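Local coordinates for beta-d-glucoside glucohydrolase (Hypocrea jecorina, PDB 3ZZ1), which probably catalyses the hydrolysis of terminal, non-reducing beta-D-glucosyl residues, releasing beta-D-glucose during cellulose degradation, at residues N400-A403 and S404-G407; L334-A338 and N339-L343; E447-G451 and D452-L456; T415-T418 and S419-A422; T242-Q245 and S246-G250. All blocks are in the same frame, centred on the assembly; numbering follows the deposited sequence.

Contact 1 (N400-A403 and S404-G407); sequences NTRA and SSQG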
# COMPACT_ATOMS: atom_id res chain seq x y z
N ASN A 400 23.10 -20.24 -2.16
CA ASN A 400 24.26 -21.08 -1.87
C ASN A 400 23.88 -22.40 -1.19
O ASN A 400 24.36 -23.46 -1.58
CB ASN A 400 25.29 -20.30 -1.04
CG ASN A 400 26.62 -21.04 -0.90
OD1 ASN A 400 27.05 -21.77 -1.80
ND2 ASN A 400 27.28 -20.84 0.24
N THR A 401 23.01 -22.32 -0.18
CA THR A 401 22.52 -23.52 0.52
C THR A 401 21.77 -24.48 -0.41
O THR A 401 22.01 -25.69 -0.37
CB THR A 401 21.63 -23.15 1.73
OG1 THR A 401 22.41 -22.44 2.69
CG2 THR A 401 21.03 -24.39 2.39
N ARG A 402 20.87 -23.94 -1.24
CA ARG A 402 20.06 -24.78 -2.12
C ARG A 402 20.90 -25.42 -3.23
O ARG A 402 20.71 -26.59 -3.55
CB ARG A 402 18.88 -23.99 -2.71
CG ARG A 402 17.96 -24.80 -3.64
CD ARG A 402 17.28 -25.97 -2.93
NE ARG A 402 16.39 -26.74 -3.82
CZ ARG A 402 15.07 -26.59 -3.88
NH1 ARG A 402 14.46 -25.69 -3.12
NH2 ARG A 402 14.36 -27.33 -4.71
N ALA A 403 21.81 -24.64 -3.79
CA ALA A 403 22.67 -25.11 -4.87
C ALA A 403 23.71 -26.13 -4.40
O ALA A 403 23.95 -27.13 -5.07
CB ALA A 403 23.33 -23.94 -5.58
N SER A 404 24.31 -25.88 -3.24
CA SER A 404 25.29 -26.80 -2.65
C SER A 404 24.68 -28.16 -2.32
O SER A 404 25.36 -29.19 -2.39
CB SER A 404 25.92 -26.21 -1.38
OG SER A 404 26.58 -24.98 -1.64
N SER A 405 23.39 -28.15 -1.98
CA SER A 405 22.66 -29.37 -1.63
C SER A 405 22.43 -30.30 -2.83
O SER A 405 22.07 -31.46 -2.65
CB SER A 405 21.32 -29.03 -0.97
OG SER A 405 20.34 -28.70 -1.95
N GLN A 406 22.64 -29.79 -4.04
CA GLN A 406 22.49 -30.59 -5.26
C GLN A 406 23.80 -30.75 -6.05
O GLN A 406 23.80 -31.29 -7.16
CB GLN A 406 21.37 -30.03 -6.16
CG GLN A 406 21.63 -28.62 -6.69
CD GLN A 406 20.52 -28.09 -7.59
OE1 GLN A 406 19.40 -28.62 -7.59
NE2 GLN A 406 20.83 -27.04 -8.35
N GLY A 407 24.90 -30.30 -5.45
CA GLY A 407 26.22 -30.41 -6.07
C GLY A 407 26.61 -29.25 -6.97
O GLY A 407 27.65 -29.29 -7.62
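From Asn400 to Ser405 the chain keeps helical bonding, Ser404 N meeting Asn400 O at 2.9 Å and Ser405 N meeting Thr401 O at 3.2 Å, before the last turn tightens and Gln406 N bonds Ala403 O at 3.1 Å. That last donor stands well above the plane of the Ala403 carbonyl, and a type I turn runs from Ser404 to Gly407. Gly407, with phi 89°, is the C-prime residue of a Schellman motif; its N makes a weak bond to Ser404 O, and Thr408 N returns to Ala403 O. Two serine hydroxyls fold back on carbonyls of the preceding turn. Ser404 OG sits beside its own backbone N (chi1 -60°) and donates to Asn400 O at 2.7 Å, tilted out of that carbonyl's plane on the side opposite to Ser404 N, so one oxygen is gripped twice by the same residue. Ser405 OG instead lies between its N and its carbonyl carbon (chi1 80°), which aims it at Arg402 O, 2.7 Å away. Asn400 OD1 approaches Ser404 OG to 3.2 Å. Arg402 points its guanidinium elsewhere, to a salt bridge with Asp521. Helix 395-404 thus ends over the sheet, Asn400 and Ala403 both resting on Val410 of strand 409-413, the strand that the chain enters next.

Contact 2 (L334-A338 and N339-L343); sequences LKNDA and NILPL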
# COMPACT_ATOMS: atom_id res chain seq x y z
N LEU A 334 8.82 -11.57 -15.08
CA LEU A 334 8.59 -10.65 -16.20
C LEU A 334 9.03 -11.24 -17.53
O LEU A 334 8.38 -11.04 -18.56
CB LEU A 334 9.34 -9.33 -15.97
CG LEU A 334 8.87 -8.40 -14.84
CD1 LEU A 334 9.83 -7.22 -14.70
CD2 LEU A 334 7.44 -7.91 -15.06
N LYS A 335 10.15 -11.96 -17.51
CA LYS A 335 10.69 -12.60 -18.70
C LYS A 335 11.22 -13.97 -18.34
O LYS A 335 11.92 -14.14 -17.34
CB LYS A 335 11.81 -11.74 -19.28
CG LYS A 335 12.08 -11.95 -20.75
CD LYS A 335 13.41 -11.31 -21.12
CE LYS A 335 13.49 -10.96 -22.60
NZ LYS A 335 13.51 -12.15 -23.46
N ASN A 336 10.86 -14.97 -19.15
CA ASN A 336 11.37 -16.32 -18.96
C ASN A 336 11.57 -17.02 -20.30
O ASN A 336 10.90 -18.00 -20.62
CB ASN A 336 10.46 -17.13 -18.03
CG ASN A 336 11.10 -18.44 -17.57
OD1 ASN A 336 10.40 -19.38 -17.19
ND2 ASN A 336 12.43 -18.49 -17.59
N ASP A 337 12.50 -16.48 -21.08
CA ASP A 337 12.84 -17.01 -22.39
C ASP A 337 13.58 -18.33 -22.26
O ASP A 337 14.33 -18.53 -21.30
CB ASP A 337 13.68 -16.00 -23.17
CG ASP A 337 12.84 -15.04 -24.00
OD1 ASP A 337 11.64 -14.85 -23.70
OD2 ASP A 337 13.40 -14.45 -24.96
N ALA A 338 13.37 -19.22 -23.23
CA ALA A 338 14.00 -20.54 -23.28
C ALA A 338 13.73 -21.39 -22.04
O ALA A 338 14.38 -22.41 -21.82
CB ALA A 338 15.51 -20.41 -23.54
N ASN A 339 12.76 -20.95 -21.23
CA ASN A 339 12.45 -21.59 -19.95
C ASN A 339 13.68 -21.94 -19.10
O ASN A 339 13.80 -23.05 -18.59
CB ASN A 339 11.52 -22.79 -20.16
CG ASN A 339 10.11 -22.38 -20.55
OD1 ASN A 339 9.43 -21.66 -19.81
ND2 ASN A 339 9.66 -22.82 -21.72
N ILE A 340 14.59 -20.97 -18.98
CA ILE A 340 15.76 -21.08 -18.11
C ILE A 340 15.33 -21.26 -16.64
O ILE A 340 16.03 -21.89 -15.85
CB ILE A 340 16.70 -19.86 -18.28
CG1 ILE A 340 18.07 -20.11 -17.62
CG2 ILE A 340 16.05 -18.57 -17.77
CD1 ILE A 340 19.10 -19.02 -17.88
N LEU A 341 14.18 -20.68 -16.30
CA LEU A 341 13.55 -20.88 -14.99
C LEU A 341 12.36 -21.83 -15.13
O LEU A 341 11.63 -21.77 -16.11
CB LEU A 341 13.11 -19.54 -14.38
CG LEU A 341 14.18 -18.58 -13.88
CD1 LEU A 341 13.54 -17.34 -13.30
CD2 LEU A 341 15.08 -19.24 -12.85
N PRO A 342 12.17 -22.73 -14.14
CA PRO A 342 12.97 -22.85 -12.93
C PRO A 342 14.29 -23.56 -13.19
O PRO A 342 14.40 -24.35 -14.13
CB PRO A 342 12.10 -23.70 -12.01
CG PRO A 342 11.28 -24.53 -12.93
CD PRO A 342 11.08 -23.73 -14.18
N LEU A 343 15.28 -23.26 -12.35
CA LEU A 343 16.59 -23.89 -12.41
C LEU A 343 16.46 -25.35 -12.02
O LEU A 343 15.74 -25.69 -11.08
CB LEU A 343 17.57 -23.20 -11.45
CG LEU A 343 17.82 -21.69 -11.58
CD1 LEU A 343 18.67 -21.21 -10.42
CD2 LEU A 343 18.46 -21.35 -12.91
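Asn336 faces Ile340 and Leu341 across a tight turn that ends edge strand 332-336 of the mixed sheet in the family 3 C-terminal domain. Just upstream, a classic bulge sets Leu334 and Lys335 together opposite the single residue Val500. The turn is made by Ala338 and Asn339, whose positive phi values (57° and 44°) place both in the left-handed region; a weak bond from Ile340 N to Asp337 O, 3.4 Å, spans it. Asn336 makes the closest side-chain approach to Leu341. With CG swung anti to the backbone N (chi1 -167°), its amide reaches across the turn to the backbone of Leu341, CG lying 3.7 Å from Leu341 O and 3.9 Å from Leu341 CB. The amide of Asn339 stands almost perpendicular to that of Asn336, so the two flat groups do not stack. Ile340 holds CG1 anti to its own N, and the end of the side chain leads away from the turn; its other branch, CG2, stays behind, 3.9 Å from Asp337 O. The Ile340 side chain also touches Ala499 and Ile477. Leu341 is buried, its side chain meeting Val501 and Ile477, and a cis peptide bond links it to Pro342. On the strand side, Lys335 runs extended through CE before bending at its end, which brings NZ to within 2.7 Å of Asp337 OD2 in a salt bridge.

Contact 3 (E447-G451 and D452-L456); sequences EGNAG and DRNNL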
# COMPACT_ATOMS: atom_id res chain seq x y z
N GLU A 447 21.99 8.66 -1.27
CA GLU A 447 22.74 8.65 -2.54
C GLU A 447 22.19 9.68 -3.53
O GLU A 447 21.98 9.38 -4.70
CB GLU A 447 22.77 7.24 -3.15
CG GLU A 447 23.59 6.25 -2.33
CD GLU A 447 23.65 4.86 -2.95
OE1 GLU A 447 23.73 4.75 -4.20
OE2 GLU A 447 23.62 3.87 -2.18
N GLY A 448 21.95 10.90 -3.03
CA GLY A 448 21.46 11.99 -3.87
C GLY A 448 19.98 11.95 -4.21
O GLY A 448 19.51 12.78 -5.00
N ASN A 449 19.24 11.00 -3.63
CA ASN A 449 17.79 10.91 -3.82
C ASN A 449 17.03 11.46 -2.61
O ASN A 449 17.07 10.87 -1.52
CB ASN A 449 17.37 9.47 -4.12
CG ASN A 449 17.85 8.98 -5.47
OD1 ASN A 449 17.21 9.21 -6.50
ND2 ASN A 449 18.99 8.30 -5.48
N ALA A 450 16.34 12.58 -2.80
CA ALA A 450 15.74 13.33 -1.70
C ALA A 450 14.48 12.70 -1.08
O ALA A 450 13.84 13.30 -0.21
CB ALA A 450 15.45 14.78 -2.13
N GLY A 451 14.16 11.48 -1.49
CA GLY A 451 12.96 10.80 -1.02
C GLY A 451 12.32 10.16 -2.23
O GLY A 451 12.34 8.94 -2.37
N ASP A 452 11.76 11.01 -3.09
CA ASP A 452 11.41 10.61 -4.45
C ASP A 452 12.70 10.23 -5.18
O ASP A 452 13.79 10.69 -4.80
CB ASP A 452 10.72 11.76 -5.20
CG ASP A 452 9.58 12.39 -4.41
OD1 ASP A 452 8.61 11.69 -4.04
OD2 ASP A 452 9.64 13.61 -4.16
N ARG A 453 12.58 9.39 -6.21
CA ARG A 453 13.73 9.01 -7.03
C ARG A 453 14.04 10.09 -8.07
O ARG A 453 13.13 10.72 -8.62
CB ARG A 453 13.49 7.66 -7.73
CG ARG A 453 13.33 6.47 -6.78
CD ARG A 453 13.21 5.16 -7.53
NE ARG A 453 11.85 4.88 -7.99
CZ ARG A 453 11.55 4.04 -8.98
NH1 ARG A 453 12.51 3.38 -9.63
NH2 ARG A 453 10.28 3.86 -9.34
N ASN A 454 15.33 10.28 -8.33
CA ASN A 454 15.80 11.17 -9.39
C ASN A 454 15.52 10.62 -10.79
O ASN A 454 15.28 11.38 -11.73
CB ASN A 454 17.30 11.42 -9.24
CG ASN A 454 17.64 12.25 -8.02
OD1 ASN A 454 16.84 13.09 -7.59
ND2 ASN A 454 18.82 12.03 -7.46
N ASN A 455 15.55 9.30 -10.92
CA ASN A 455 15.31 8.66 -12.20
C ASN A 455 14.78 7.25 -12.03
O ASN A 455 14.66 6.76 -10.91
CB ASN A 455 16.60 8.65 -13.04
CG ASN A 455 17.75 7.99 -12.32
OD1 ASN A 455 17.68 6.83 -11.94
ND2 ASN A 455 18.83 8.74 -12.13
N LEU A 456 14.48 6.60 -13.15
CA LEU A 456 13.95 5.25 -13.13
C LEU A 456 15.01 4.21 -13.55
O LEU A 456 14.68 3.14 -14.07
CB LEU A 456 12.68 5.16 -14.00
CG LEU A 456 11.51 6.09 -13.62
CD1 LEU A 456 10.39 6.02 -14.64
CD2 LEU A 456 10.97 5.82 -12.22
O HOH W 1 16.65 6.66 -8.04
O HOH W 2 15.13 13.25 -5.42
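In the family 3 C-terminal domain, the loop between strand 430-437 and helix 462-472 doubles back, and Asn449 and Asn454 close a bend within it with their side chains. Asn449 OD1 receives Asn454 N at 2.8 Å in an almost straight bond (167°), the donor lying nearly in line with the side-chain carbonyl. In return Asn454 ND2 donates to Gly448 O at 2.7 Å; the oxygen is close to the amide plane of Asn454, whereas the nitrogen stands above the plane of the Gly448 carbonyl. The two amides are inclined by only 29°, yet the 3.4 Å from Asn449 OD1 to Asn454 ND2 is no hydrogen bond, since the angle is poor. Were Asn449 shortened to alanine, Asn454 N would probably lose its acceptor and the two arms of the bend would be less firmly joined. At Gly451 a CB would collide with the carbonyl oxygen of Ala450. Beyond it Asp452 accepts from Glu166 N, Leu167 N and Gly124 N, and Arg453 donates to Pro121 O, all in the N-terminal domain; Arg453 also donates to Ala485 O of the C-terminal region. Within the bend a water accepts from Ala450 N at 3.0 Å and donates to Asp452 O and to Asn454 OD1, the latter at 2.8 Å.

Contact 4 (T415-T418 and S419-A422); sequences TDNT and SSGA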
# COMPACT_ATOMS: atom_id res chain seq x y z
N THR A 415 30.16 -7.43 -4.94
CA THR A 415 30.11 -5.98 -5.14
C THR A 415 29.40 -5.69 -6.46
O THR A 415 28.89 -6.60 -7.11
CB THR A 415 31.51 -5.31 -5.16
OG1 THR A 415 32.21 -5.68 -6.36
CG2 THR A 415 32.34 -5.70 -3.93
N ASP A 416 29.37 -4.42 -6.85
CA ASP A 416 28.80 -4.03 -8.13
C ASP A 416 29.88 -3.71 -9.17
O ASP A 416 29.63 -3.02 -10.16
CB ASP A 416 27.83 -2.86 -7.93
CG ASP A 416 26.68 -3.21 -6.99
OD1 ASP A 416 26.07 -4.29 -7.16
OD2 ASP A 416 26.39 -2.41 -6.09
N ASN A 417 31.09 -4.21 -8.92
CA ASN A 417 32.19 -4.08 -9.87
C ASN A 417 31.90 -4.89 -11.13
O ASN A 417 31.67 -6.11 -11.07
CB ASN A 417 33.52 -4.50 -9.23
CG ASN A 417 34.72 -4.20 -10.13
OD1 ASN A 417 34.88 -4.79 -11.20
ND2 ASN A 417 35.58 -3.29 -9.68
N THR A 418 31.90 -4.20 -12.27
CA THR A 418 31.55 -4.79 -13.57
C THR A 418 32.53 -5.88 -13.99
O THR A 418 32.13 -6.91 -14.54
CB THR A 418 31.52 -3.71 -14.67
OG1 THR A 418 32.83 -3.14 -14.81
CG2 THR A 418 30.51 -2.60 -14.34
N SER A 419 33.81 -5.64 -13.74
CA SER A 419 34.87 -6.57 -14.10
C SER A 419 34.87 -7.81 -13.21
O SER A 419 35.10 -8.92 -13.68
CB SER A 419 36.23 -5.87 -14.05
OG SER A 419 37.25 -6.74 -14.52
N SER A 420 34.60 -7.60 -11.92
CA SER A 420 34.44 -8.71 -10.97
C SER A 420 33.24 -9.58 -11.33
O SER A 420 33.33 -10.81 -11.31
CB SER A 420 34.29 -8.18 -9.54
OG SER A 420 35.49 -7.59 -9.07
N GLY A 421 32.13 -8.93 -11.67
CA GLY A 421 30.92 -9.63 -12.12
C GLY A 421 31.14 -10.45 -13.37
O GLY A 421 30.61 -11.55 -13.50
N ALA A 422 31.92 -9.91 -14.31
CA ALA A 422 32.29 -10.63 -15.53
C ALA A 422 33.11 -11.87 -15.20
O ALA A 422 32.81 -12.96 -15.69
CB ALA A 422 33.04 -9.71 -16.49
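Asn417 meets Ser419 and Ser420 as the N-cap of helix 418-425. The capping bonds come first: Asn417 OD1 accepts from Ser420 N at 2.9 Å, nearly straight at 162°, and also from Ser419 N at 2.9 Å, a weak bond because its angle is only 121°. The side chain gets there by holding CG anti to its backbone N (chi1 -172°), which brings the amide oxygen to two first-turn N-H groups, the kind an N-cap side chain commonly serves. Backbone bonding follows, with Gly421 N reaching Asn417 O at 2.9 Å and Ala422 N reaching Thr418 O at 3.0 Å, the first regular rungs of the helix. Upstream, Thr415 OG1 accepts from Asn417 N at 3.2 Å, an ST turn just before the cap residue. Van der Waals contact completes the set: Ser420 OG lies 3.6 Å from Asn417 CG, and Ser419 CB is 3.3 Å from Asn417 OD1. Leaving strand 409-413, the chain thus enters its helix against helix 462-472, where Asp416 touches Leu465, Thr418 touches Ala468 and Ala422 touches Ala472; Asp416 also bonds Ser354 through its carboxylate.

Contact 5 (T242-Q245 and S246-G250); sequences TTVQ and SANSG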
# COMPACT_ATOMS: atom_id res chain seq x y z
N THR A 242 -2.87 25.69 12.44
CA THR A 242 -3.62 26.61 13.31
C THR A 242 -4.25 25.90 14.52
O THR A 242 -4.49 24.70 14.49
CB THR A 242 -4.78 27.31 12.57
OG1 THR A 242 -5.70 26.32 12.09
CG2 THR A 242 -4.27 28.18 11.42
N THR A 243 -4.53 26.69 15.55
CA THR A 243 -5.30 26.21 16.70
C THR A 243 -6.78 26.09 16.33
O THR A 243 -7.37 25.01 16.42
CB THR A 243 -5.13 27.15 17.91
OG1 THR A 243 -3.76 27.14 18.32
CG2 THR A 243 -6.02 26.71 19.08
N VAL A 244 -7.36 27.21 15.90
CA VAL A 244 -8.81 27.35 15.73
C VAL A 244 -9.38 26.76 14.43
O VAL A 244 -10.33 25.99 14.48
CB VAL A 244 -9.24 28.84 15.89
CG1 VAL A 244 -10.70 29.03 15.55
CG2 VAL A 244 -8.96 29.31 17.31
N GLN A 245 -8.81 27.12 13.28
CA GLN A 245 -9.31 26.64 11.99
C GLN A 245 -9.25 25.11 11.86
O GLN A 245 -10.20 24.49 11.37
CB GLN A 245 -8.59 27.30 10.80
CG GLN A 245 -9.24 26.97 9.45
CD GLN A 245 -8.47 27.48 8.25
OE1 GLN A 245 -8.08 28.64 8.18
NE2 GLN A 245 -8.26 26.59 7.27
N SER A 246 -8.13 24.52 12.30
CA SER A 246 -7.97 23.06 12.24
C SER A 246 -9.10 22.39 13.04
O SER A 246 -9.83 21.53 12.50
CB SER A 246 -6.59 22.63 12.74
OG SER A 246 -6.42 22.86 14.13
N ALA A 247 -9.27 22.81 14.29
CA ALA A 247 -10.36 22.34 15.14
C ALA A 247 -11.74 22.44 14.46
O ALA A 247 -12.47 21.45 14.36
CB ALA A 247 -10.36 23.10 16.47
N ASN A 248 -12.07 23.63 13.95
CA ASN A 248 -13.39 23.87 13.34
C ASN A 248 -13.59 23.21 11.97
O ASN A 248 -14.73 23.03 11.53
CB ASN A 248 -13.70 25.37 13.28
CG ASN A 248 -13.81 26.00 14.67
OD1 ASN A 248 -13.49 27.18 14.85
ND2 ASN A 248 -14.25 25.22 15.65
N SER A 249 -12.50 22.85 11.31
CA SER A 249 -12.59 22.16 10.02
C SER A 249 -12.89 20.67 10.15
O SER A 249 -13.31 20.03 9.19
CB SER A 249 -11.31 22.37 9.20
OG SER A 249 -11.22 23.72 8.77
N GLY A 250 -12.68 20.12 11.35
CA GLY A 250 -12.92 18.71 11.59
C GLY A 250 -11.73 17.89 12.07
O GLY A 250 -11.82 16.66 12.14
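Ser246 grips Thr242 twice, once with its hydroxyl and once with its backbone N. Traced outward, the serine side chain starts with CB, 3.4 Å from Thr242 O and beside the Gln245 carbonyl carbon, and ends at OG, which lies between its own N and carbonyl carbon (chi1 68°). From there OG donates to Thr242 O at 2.7 Å, tilted out of the carbonyl plane, passes Thr243 O at 3.3 Å, and is also bonded by Gln240 NE2. The second grip is Ser246 N to Thr242 OG1, 3.0 Å at an angle of 143°; the same hydroxyl oxygen is hydrogen-bonded to Glu214 OE2. A valine at Thr242 would probably leave Ser246 N without this acceptor and the Glu214 carboxylate without one of its mates. Further along, Asn248 N meets Val244 O at 3.0 Å, and the side chains of these two residues run alongside each other. Ser249 N bonds Gln245 O at 2.8 Å; the hydroxyl of Ser249 bonds Glu214 O, as does Gln245 NE2. Thr243 and Val244 rest on helix 269-276, while Ala247 touches Met288 of helix 282-298. Gly250, with phi 121° and weak bonds back to the carbonyls of Ser246 and Ala247, ends this short helix in a Schellman motif, within the TIM-barrel-like N-terminal domain of family 3 enzymes.

From the N terminus the chain meets contact 5 first, in the N-terminal domain, spanning the short helix 244-249. The other four lie in the C-terminal domain. Contact 2 turns the chain beyond edge strand 332-336; contact 1 ends helix 395-404 ahead of strand 409-413, and contact 4 starts helix 418-425 just after that strand. Contact 3 closes a bend within the loop between strand 430-437 and helix 462-472 and reaches back to the N-terminal domain. All five are local closures in series, so none nests in or crosses another. Contacts 1 and 2 come within about 6 Å at their nearest atoms, whereas the centres of contacts 1 and 5 are 62 Å apart.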